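Histidine acid phosphatase (Bifidobacterium longum subsp. infantis, PDB 6RXD) probably acts as a phytase of the multiple inositol polyphosphate phosphatase group, removing phosphate from inositol hexakisphosphate and less phosphorylated inositols. Local coordinates at residues V446-Y451 against V468-N473; S121-A126 against T391-R396; A43-R48 against T440-N445. All blocks are in the same frame, centred on the assembly; numbering follows the deposited sequence.

Contact 1 (V446-Y451 against V468-N473); sequences VQWDVY and VRMLYN
Trp-448 sets the pyrrole side of its indole against Met-470: CD1 lies 3.7 Å from Met-470 CB, and NE1 gives a weak, bent hydrogen bond of 3.4 Å to Met-470 SD. The sulfur sits at the edge of the five-membered ring, close to its plane, which makes this an edge-on Met-aromatic contact. Met-470 turns its CG away from the main-chain nitrogen (chi1 169°) and stays extended at chi2, which carries SD on to Val-446, whose CG1 touches it at 3.8 Å. Val-468 CG1 approaches the indole obliquely, 4.0 Å from Trp-448 CB, while its CG2 lies beside Val-450 CG2. All these side chains share one face of an antiparallel strand pair in the mixed sheet of the histidine phosphatase fold, where strand 445-453 runs between 34-44 and 467-472. Helix 372-386 packs on that face, with Phe-378 meeting Trp-448 edge-to-face. The backbones are joined by two hydrogen-bonded pairs, Gln-447 with Leu-471 and Asp-449 with Arg-469, each linked both ways. On the other face, Asp-449 and Arg-469 lie alongside each other in a salt bridge. Asp-449 OD2 receives both Arg-469 NE at 3.0 Å and Arg-469 NH2 at 3.1 Å, on its anti side and from opposite faces of the carboxylate plane. That plane stands 79° from the guanidinium, whose own plane nearly contains OD2. The remaining oxygen, OD1, pairs with Arg-118 and is also hydrogen-bonded to Asn-119, while Arg-469 NH1 bridges to Glu-476.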
loop_
_atom_site.group_PDB
_atom_site.type_symbol
_atom_site.label_atom_id
_atom_site.label_comp_id
_atom_site.label_asym_id
_atom_site.label_seq_id
_atom_site.Cartn_x
_atom_site.Cartn_y
_atom_site.Cartn_z
ATOM N N VAL A 446 3.291 -8.737 4.163
ATOM C CA VAL A 446 2.990 -10.047 4.700
ATOM C C VAL A 446 4.284 -10.837 4.641
ATOM O O VAL A 446 4.972 -10.814 3.625
ATOM C CB VAL A 446 1.912 -10.753 3.853
ATOM C CG1 VAL A 446 1.782 -12.225 4.258
ATOM C CG2 VAL A 446 0.556 -10.016 3.988
ATOM N N GLN A 447 4.632 -11.509 5.731
ATOM C CA GLN A 447 5.825 -12.356 5.755
ATOM C C GLN A 447 5.454 -13.742 6.276
ATOM O O GLN A 447 4.645 -13.867 7.204
ATOM C CB GLN A 447 6.896 -11.728 6.651
ATOM C CG GLN A 447 7.355 -10.339 6.183
ATOM C CD GLN A 447 8.528 -9.819 6.971
ATOM O OE1 GLN A 447 9.480 -10.552 7.251
ATOM N NE2 GLN A 447 8.470 -8.544 7.335
ATOM N N TRP A 448 6.024 -14.785 5.682
ATOM C CA TRP A 448 5.820 -16.138 6.203
ATOM C C TRP A 448 7.168 -16.717 6.560
ATOM O O TRP A 448 8.119 -16.594 5.776
ATOM C CB TRP A 448 5.205 -17.059 5.148
ATOM C CG TRP A 448 3.769 -16.800 4.788
ATOM C CD1 TRP A 448 2.954 -15.811 5.259
ATOM C CD2 TRP A 448 2.993 -17.555 3.856
ATOM N NE1 TRP A 448 1.711 -15.908 4.669
ATOM C CE2 TRP A 448 1.712 -16.972 3.805
ATOM C CE3 TRP A 448 3.261 -18.677 3.066
ATOM C CZ2 TRP A 448 0.693 -17.470 2.980
ATOM C CZ3 TRP A 448 2.253 -19.173 2.245
ATOM C CH2 TRP A 448 0.983 -18.570 2.218
ATOM N N ASP A 449 7.238 -17.377 7.716
ATOM C CA ASP A 449 8.425 -18.139 8.102
ATOM C C ASP A 449 8.123 -19.625 8.010
ATOM O O ASP A 449 7.044 -20.058 8.411
ATOM C CB ASP A 449 8.827 -17.814 9.539
ATOM C CG ASP A 449 9.185 -16.359 9.730
ATOM O OD1 ASP A 449 9.734 -15.750 8.795
ATOM O OD2 ASP A 449 8.907 -15.816 10.818
ATOM N N VAL A 450 9.079 -20.404 7.501
ATOM C CA VAL A 450 8.867 -21.836 7.338
ATOM C C VAL A 450 9.966 -22.609 8.041
ATOM O O VAL A 450 11.153 -22.362 7.814
ATOM C CB VAL A 450 8.845 -22.242 5.846
ATOM C CG1 VAL A 450 8.523 -23.733 5.694
ATOM C CG2 VAL A 450 7.832 -21.403 5.086
ATOM N N TYR A 451 9.563 -23.531 8.908
ATOM C CA TYR A 451 10.511 -24.355 9.642
ATOM C C TYR A 451 10.262 -25.821 9.305
ATOM O O TYR A 451 9.198 -26.179 8.791
ATOM C CB TYR A 451 10.333 -24.158 11.148
ATOM C CG TYR A 451 10.944 -22.908 11.762
ATOM C CD1 TYR A 451 11.684 -22.994 12.931
ATOM C CD2 TYR A 451 10.769 -21.651 11.195
ATOM C CE1 TYR A 451 12.223 -21.867 13.528
ATOM C CE2 TYR A 451 11.316 -20.512 11.790
ATOM C CZ TYR A 451 12.034 -20.632 12.950
ATOM O OH TYR A 451 12.576 -19.514 13.549
ATOM N N VAL A 468 4.486 -23.408 9.012
ATOM C CA VAL A 468 4.541 -22.035 8.543
ATOM C C VAL A 468 3.860 -21.106 9.536
ATOM O O VAL A 468 2.832 -21.464 10.114
ATOM C CB VAL A 468 3.798 -21.917 7.184
ATOM C CG1 VAL A 468 3.900 -20.502 6.595
ATOM C CG2 VAL A 468 4.321 -22.953 6.159
ATOM N N ARG A 469 4.408 -19.904 9.701
ATOM C CA ARG A 469 3.852 -18.894 10.604
ATOM C C ARG A 469 3.822 -17.561 9.862
ATOM O O ARG A 469 4.755 -17.252 9.133
ATOM C CB ARG A 469 4.755 -18.793 11.848
ATOM C CG ARG A 469 4.417 -17.701 12.845
ATOM C CD ARG A 469 5.178 -16.388 12.573
ATOM N NE ARG A 469 6.642 -16.482 12.650
ATOM C CZ ARG A 469 7.335 -16.631 13.780
ATOM N NH1 ARG A 469 6.701 -16.754 14.935
ATOM N NH2 ARG A 469 8.663 -16.683 13.754
ATOM N N MET A 470 2.758 -16.775 10.047
ATOM C CA MET A 470 2.606 -15.500 9.334
ATOM C C MET A 470 2.705 -14.264 10.234
ATOM O O MET A 470 2.214 -14.270 11.375
ATOM C CB MET A 470 1.260 -15.466 8.584
ATOM C CG MET A 470 0.875 -14.078 8.022
ATOM S SD MET A 470 -0.409 -14.169 6.756
ATOM C CE MET A 470 -1.642 -15.183 7.604
ATOM N N LEU A 471 3.358 -13.221 9.709
ATOM C CA LEU A 471 3.310 -11.863 10.264
ATOM C C LEU A 471 2.643 -10.951 9.244
ATOM O O LEU A 471 2.933 -11.042 8.057
ATOM C CB LEU A 471 4.721 -11.326 10.545
ATOM C CG LEU A 471 5.728 -12.085 11.413
ATOM C CD1 LEU A 471 6.883 -11.149 11.808
ATOM C CD2 LEU A 471 5.108 -12.694 12.636
ATOM N N TYR A 472 1.752 -10.070 9.699
ATOM C CA TYR A 472 1.068 -9.113 8.834
ATOM C C TYR A 472 1.367 -7.746 9.433
ATOM O O TYR A 472 1.022 -7.477 10.597
ATOM C CB TYR A 472 -0.434 -9.387 8.871
ATOM C CG TYR A 472 -1.316 -8.520 7.986
ATOM C CD1 TYR A 472 -0.831 -7.891 6.841
ATOM C CD2 TYR A 472 -2.651 -8.337 8.315
ATOM C CE1 TYR A 472 -1.676 -7.103 6.037
ATOM C CE2 TYR A 472 -3.495 -7.563 7.538
ATOM C CZ TYR A 472 -3.012 -6.952 6.402
ATOM O OH TYR A 472 -3.885 -6.213 5.638
ATOM N N ASN A 473 2.055 -6.906 8.668
ATOM C CA ASN A 473 2.578 -5.645 9.178
ATOM C C ASN A 473 3.372 -5.854 10.472
ATOM O O ASN A 473 3.320 -5.046 11.410
ATOM C CB ASN A 473 1.438 -4.624 9.321
ATOM C CG ASN A 473 0.695 -4.405 8.008
ATOM O OD1 ASN A 473 1.295 -4.494 6.942
ATOM N ND2 ASN A 473 -0.608 -4.118 8.078
#

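Contact 2 (S121-A126 against T391-R396); sequences SLFDQA and TVATFR
Phe-123 and Phe-395 both hold CG anti to the carbonyl carbon (chi1 -70° and -62°), and from helix and strand respectively this sends the two rings at each other from opposite directions until their CZ atoms are 3.7 Å apart. The contact seats helix 120-129 on strand 391-398 of the mixed sheet, one of the helix-on-sheet layers of the alpha/beta histidine phosphatase fold. The local axes approach to 9.5 Å, with the helix running at 123° to the strand, and the interface between them is apolar. The rings are not stacked: Phe-123 CZ reaches the edge of the Phe-395 ring, near its plane, whereas Phe-395 CZ stands obliquely to the Phe-123 ring. Ala-393 CB closes on the Phe-123 edge in the ring plane, touching CZ at 3.7 Å, and Leu-122 CD2 covers part of one face, offset toward the rim. The same CD2 rests 3.8 Å from Val-392 O. Beyond the two segments, Phe-154 meets Phe-123 edge-to-face, Phe-150 is angled against Phe-395, and Ile-133 of the adjacent strand touches both rings. The Phe-395 side chain lies about 7 Å from that of Glu-151, a zinc ligand in another structure of this protein. Val-392 places CG2 between its backbone N and carbonyl carbon, where it faces the helix and fits against Ala-126 CB at 3.9 Å and Phe-123 CE1 at 4.1 Å.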
loop_
_atom_site.group_PDB
_atom_site.type_symbol
_atom_site.label_atom_id
_atom_site.label_comp_id
_atom_site.label_asym_id
_atom_site.label_seq_id
_atom_site.Cartn_x
_atom_site.Cartn_y
_atom_site.Cartn_z
ATOM N N SER A 121 19.215 -17.145 12.448
ATOM C CA SER A 121 19.729 -18.506 12.314
ATOM C C SER A 121 19.673 -18.977 10.861
ATOM O O SER A 121 20.654 -19.510 10.336
ATOM C CB SER A 121 18.963 -19.472 13.211
ATOM O OG SER A 121 19.512 -20.769 13.091
ATOM N N LEU A 122 18.532 -18.762 10.212
ATOM C CA LEU A 122 18.370 -19.124 8.803
ATOM C C LEU A 122 19.438 -18.501 7.918
ATOM O O LEU A 122 20.056 -19.171 7.086
ATOM C CB LEU A 122 16.990 -18.690 8.298
ATOM C CG LEU A 122 16.693 -18.956 6.815
ATOM C CD1 LEU A 122 16.578 -20.450 6.536
ATOM C CD2 LEU A 122 15.427 -18.229 6.365
ATOM N N PHE A 123 19.659 -17.206 8.093
ATOM C CA PHE A 123 20.565 -16.500 7.205
ATOM C C PHE A 123 22.030 -16.731 7.527
ATOM O O PHE A 123 22.857 -16.728 6.624
ATOM C CB PHE A 123 20.211 -15.019 7.147
ATOM C CG PHE A 123 18.914 -14.757 6.426
ATOM C CD1 PHE A 123 18.777 -15.101 5.084
ATOM C CD2 PHE A 123 17.834 -14.194 7.088
ATOM C CE1 PHE A 123 17.574 -14.878 4.409
ATOM C CE2 PHE A 123 16.632 -13.974 6.424
ATOM C CZ PHE A 123 16.508 -14.314 5.080
ATOM N N ASP A 124 22.355 -16.946 8.798
ATOM C CA ASP A 124 23.728 -17.329 9.140
ATOM C C ASP A 124 24.075 -18.705 8.577
ATOM O O ASP A 124 25.210 -18.939 8.160
ATOM C CB ASP A 124 23.976 -17.272 10.652
ATOM C CG ASP A 124 23.908 -15.859 11.200
ATOM O OD1 ASP A 124 23.810 -14.906 10.395
ATOM O OD2 ASP A 124 23.964 -15.697 12.439
ATOM N N GLN A 125 23.109 -19.622 8.560
ATOM C CA GLN A 125 23.317 -20.925 7.937
ATOM C C GLN A 125 23.494 -20.767 6.433
ATOM O O GLN A 125 24.355 -21.403 5.830
ATOM C CB GLN A 125 22.134 -21.853 8.211
ATOM C CG GLN A 125 21.960 -22.242 9.662
ATOM C CD GLN A 125 20.854 -23.264 9.845
ATOM O OE1 GLN A 125 19.869 -23.017 10.546
ATOM N NE2 GLN A 125 21.008 -24.418 9.207
ATOM N N ALA A 126 22.675 -19.908 5.834
ATOM C CA ALA A 126 22.739 -19.648 4.395
ATOM C C ALA A 126 24.093 -19.089 3.993
ATOM O O ALA A 126 24.642 -19.468 2.961
ATOM C CB ALA A 126 21.642 -18.680 3.985
ATOM N N THR A 391 17.229 -21.468 -2.701
ATOM C CA THR A 391 16.708 -20.135 -2.394
ATOM C C THR A 391 16.043 -20.142 -1.022
ATOM O O THR A 391 14.984 -20.746 -0.842
ATOM C CB THR A 391 15.735 -19.647 -3.477
ATOM O OG1 THR A 391 16.415 -19.630 -4.741
ATOM C CG2 THR A 391 15.219 -18.234 -3.156
ATOM N N VAL A 392 16.675 -19.486 -0.051
ATOM C CA VAL A 392 16.195 -19.531 1.329
ATOM C C VAL A 392 15.228 -18.390 1.645
ATOM O O VAL A 392 14.586 -18.388 2.695
ATOM C CB VAL A 392 17.352 -19.503 2.345
ATOM C CG1 VAL A 392 18.203 -20.755 2.215
ATOM C CG2 VAL A 392 18.207 -18.248 2.170
ATOM N N ALA A 393 15.137 -17.420 0.745
ATOM C CA ALA A 393 14.209 -16.302 0.950
ATOM C C ALA A 393 13.811 -15.647 -0.355
ATOM O O ALA A 393 14.621 -15.531 -1.279
ATOM C CB ALA A 393 14.826 -15.257 1.903
ATOM N N THR A 394 12.555 -15.209 -0.427
ATOM C CA THR A 394 12.098 -14.429 -1.562
ATOM C C THR A 394 11.463 -13.178 -0.991
ATOM O O THR A 394 10.467 -13.270 -0.270
ATOM C CB THR A 394 11.075 -15.211 -2.404
ATOM O OG1 THR A 394 11.641 -16.474 -2.787
ATOM C CG2 THR A 394 10.710 -14.430 -3.658
ATOM N N PHE A 395 12.066 -12.021 -1.273
ATOM C CA PHE A 395 11.565 -10.735 -0.784
ATOM C C PHE A 395 10.991 -9.950 -1.962
ATOM O O PHE A 395 11.715 -9.610 -2.905
ATOM C CB PHE A 395 12.690 -9.926 -0.122
ATOM C CG PHE A 395 13.293 -10.583 1.101
ATOM C CD1 PHE A 395 12.488 -11.048 2.131
ATOM C CD2 PHE A 395 14.668 -10.723 1.213
ATOM C CE1 PHE A 395 13.053 -11.642 3.266
ATOM C CE2 PHE A 395 15.242 -11.317 2.335
ATOM C CZ PHE A 395 14.432 -11.774 3.367
ATOM N N ARG A 396 9.687 -9.673 -1.914
ATOM C CA ARG A 396 8.969 -9.075 -3.044
ATOM C C ARG A 396 8.453 -7.692 -2.684
ATOM O O ARG A 396 8.039 -7.462 -1.543
ATOM C CB ARG A 396 7.752 -9.930 -3.423
ATOM C CG ARG A 396 8.027 -11.398 -3.734
ATOM C CD ARG A 396 6.708 -12.137 -3.759
ATOM N NE ARG A 396 6.837 -13.578 -4.008
ATOM C CZ ARG A 396 7.005 -14.489 -3.057
ATOM N NH1 ARG A 396 7.082 -14.122 -1.784
ATOM N NH2 ARG A 396 7.095 -15.777 -3.382
#

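Contact 3 (A43-R48 against T440-N445); sequences ARHGSR and TPMAAN
The Arg-44 guanidinium carries Met-442 SD over the centre of one face, 3.7 Å above the plane, and meets the carbonyl oxygens of Thr-440 and Pro-441 at its edge. Arg-44 NH1 makes a weak hydrogen bond of 3.3 Å to Pro-441 O; Thr-440 O is nearer but badly angled, and NH1 also donates to Ser-12 O. Arg-44 is extended from CB outward (chi1 -179°), which carries its guanidinium to these carbonyls. Arg-44 CG lies over one face of the His-45 ring, near the rim, while Met-442 SD stands oblique to that ring. In the ring plane, His-45 ND1 donates to Gly-46 O at 2.7 Å, which fixes the rotation of the imidazole. Residues 44-48 match the RHGxR signature of histidine acid phosphatases; by analogy with relatives His-45 is probably the residue that is phosphorylated. Against it, residues 441-444 make a type II beta turn. Arg-44 N bonds Ala-444 O at 2.8 Å, and Ala-443 N reaches His-45 O at 3.1 Å from above the carbonyl plane. Ser-47 OG, bonded to Gln-103, packs 3.5 Å from Met-442 CG. Thr-440 OG1 is buried without a polar partner. Ala-43, near the end of strand 34-44, and Asn-445, starting 445-453, form an antiparallel non-hydrogen-bonded pair, their CB atoms 3.5 Å apart. Helix 102-118 touches Ala-43 and Asn-445 through His-108 and Ile-111, helix 400-410 packs on Arg-44 and Thr-440, and Ser-146 of helix 141-157 touches His-45.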
loop_
_atom_site.group_PDB
_atom_site.type_symbol
_atom_site.label_atom_id
_atom_site.label_comp_id
_atom_site.label_asym_id
_atom_site.label_seq_id
_atom_site.Cartn_x
_atom_site.Cartn_y
_atom_site.Cartn_z
ATOM N N ALA A 43 5.813 -6.818 0.170
ATOM C CA ALA A 43 5.605 -5.522 0.797
ATOM C C ALA A 43 5.224 -4.487 -0.235
ATOM O O ALA A 43 5.763 -4.465 -1.345
ATOM C CB ALA A 43 6.879 -5.072 1.527
ATOM N N ARG A 44 4.281 -3.627 0.141
ATOM C CA ARG A 44 3.972 -2.435 -0.628
ATOM C C ARG A 44 5.148 -1.468 -0.538
ATOM O O ARG A 44 5.903 -1.486 0.431
ATOM C CB ARG A 44 2.714 -1.791 -0.036
ATOM C CG ARG A 44 2.244 -0.535 -0.752
ATOM C CD ARG A 44 1.110 0.135 -0.006
ATOM N NE ARG A 44 0.658 1.309 -0.740
ATOM C CZ ARG A 44 -0.151 2.234 -0.243
ATOM N NH1 ARG A 44 -0.583 2.137 1.017
ATOM N NH2 ARG A 44 -0.500 3.265 -0.997
ATOM N N HIS A 45 5.317 -0.638 -1.558
ATOM C CA HIS A 45 6.346 0.404 -1.517
ATOM C C HIS A 45 6.115 1.321 -0.315
ATOM O O HIS A 45 5.025 1.362 0.262
ATOM C CB HIS A 45 6.288 1.222 -2.808
ATOM C CG HIS A 45 4.989 1.944 -2.985
ATOM N ND1 HIS A 45 4.677 3.095 -2.293
ATOM C CD2 HIS A 45 3.909 1.657 -3.749
ATOM C CE1 HIS A 45 3.460 3.490 -2.627
ATOM N NE2 HIS A 45 2.974 2.635 -3.510
ATOM N N GLY A 46 7.143 2.077 0.051
ATOM C CA GLY A 46 7.038 2.986 1.172
ATOM C C GLY A 46 6.364 4.293 0.785
ATOM O O GLY A 46 6.000 4.515 -0.377
ATOM N N SER A 47 6.197 5.153 1.782
ATOM C CA SER A 47 5.677 6.505 1.600
ATOM C C SER A 47 6.322 7.253 0.437
ATOM O O SER A 47 7.540 7.214 0.258
ATOM C CB SER A 47 5.911 7.305 2.875
ATOM O OG SER A 47 5.071 6.862 3.923
ATOM N N ARG A 48 5.474 7.929 -0.338
ATOM C CA ARG A 48 5.870 8.712 -1.506
ATOM C C ARG A 48 5.351 10.125 -1.349
ATOM O O ARG A 48 4.470 10.374 -0.534
ATOM C CB ARG A 48 5.231 8.133 -2.772
ATOM C CG ARG A 48 5.638 6.729 -3.145
ATOM C CD ARG A 48 4.792 6.244 -4.322
ATOM N NE ARG A 48 4.920 7.107 -5.496
ATOM C CZ ARG A 48 4.906 6.671 -6.754
ATOM N NH1 ARG A 48 5.035 7.531 -7.762
ATOM N NH2 ARG A 48 4.772 5.374 -7.009
ATOM N N THR A 440 -3.848 -1.755 4.342
ATOM C CA THR A 440 -2.784 -1.424 3.401
ATOM C C THR A 440 -2.122 -0.079 3.696
ATOM O O THR A 440 -2.160 0.851 2.890
ATOM C CB THR A 440 -3.307 -1.522 1.951
ATOM O OG1 THR A 440 -2.268 -1.167 1.032
ATOM C CG2 THR A 440 -4.547 -0.626 1.736
ATOM N N PRO A 441 -1.490 0.032 4.867
ATOM C CA PRO A 441 -0.734 1.255 5.139
ATOM C C PRO A 441 0.454 1.319 4.200
ATOM O O PRO A 441 0.733 0.368 3.462
ATOM C CB PRO A 441 -0.231 1.032 6.561
ATOM C CG PRO A 441 -0.214 -0.492 6.741
ATOM C CD PRO A 441 -1.450 -0.907 6.004
ATOM N N MET A 442 1.161 2.440 4.217
ATOM C CA MET A 442 2.421 2.478 3.507
ATOM C C MET A 442 3.333 1.374 4.043
ATOM O O MET A 442 3.345 1.091 5.258
ATOM C CB MET A 442 3.055 3.864 3.643
ATOM C CG MET A 442 2.266 4.944 2.916
ATOM S SD MET A 442 2.332 4.737 1.113
ATOM C CE MET A 442 0.972 5.810 0.627
ATOM N N ALA A 443 4.075 0.743 3.134
ATOM C CA ALA A 443 4.967 -0.386 3.438
ATOM C C ALA A 443 4.263 -1.601 4.042
ATOM O O ALA A 443 4.896 -2.436 4.676
ATOM C CB ALA A 443 6.159 0.059 4.336
ATOM N N ALA A 444 2.959 -1.715 3.830
ATOM C CA ALA A 444 2.227 -2.892 4.298
ATOM C C ALA A 444 2.924 -4.145 3.807
ATOM O O ALA A 444 3.379 -4.195 2.677
ATOM C CB ALA A 444 0.776 -2.866 3.777
ATOM N N ASN A 445 2.992 -5.169 4.649
ATOM C CA ASN A 445 3.681 -6.371 4.231
ATOM C C ASN A 445 3.164 -7.638 4.892
ATOM O O ASN A 445 2.665 -7.619 6.022
ATOM C CB ASN A 445 5.201 -6.229 4.429
ATOM C CG ASN A 445 5.597 -6.048 5.883
ATOM O OD1 ASN A 445 5.955 -7.007 6.571
ATOM N ND2 ASN A 445 5.526 -4.818 6.359
#

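Overall arrangement
From the N terminus, residues 43-48, the last of strand 34-44 and the loop after it, open contact 3, whose partner 440-445 follows almost four hundred residues later. Within that excursion contact 2 opens at 121-126 and closes at 391-396, so it is wholly enclosed by contact 3. Contact 1 comes afterwards as a short excursion, from 446-451 to 468-473, and no loops cross. All three meet in one mixed sheet: strand 34-44 lies between 391-398 and 445-453, contact 1 extends the sheet to 467-472, and contact 2 lays helix 120-129 against 391-398. A probable hydrogen bond from Ala-43 N to Arg-396 O joins contacts 2 and 3, and another, from Asn-473 N to Asn-445 O, joins contacts 1 and 3.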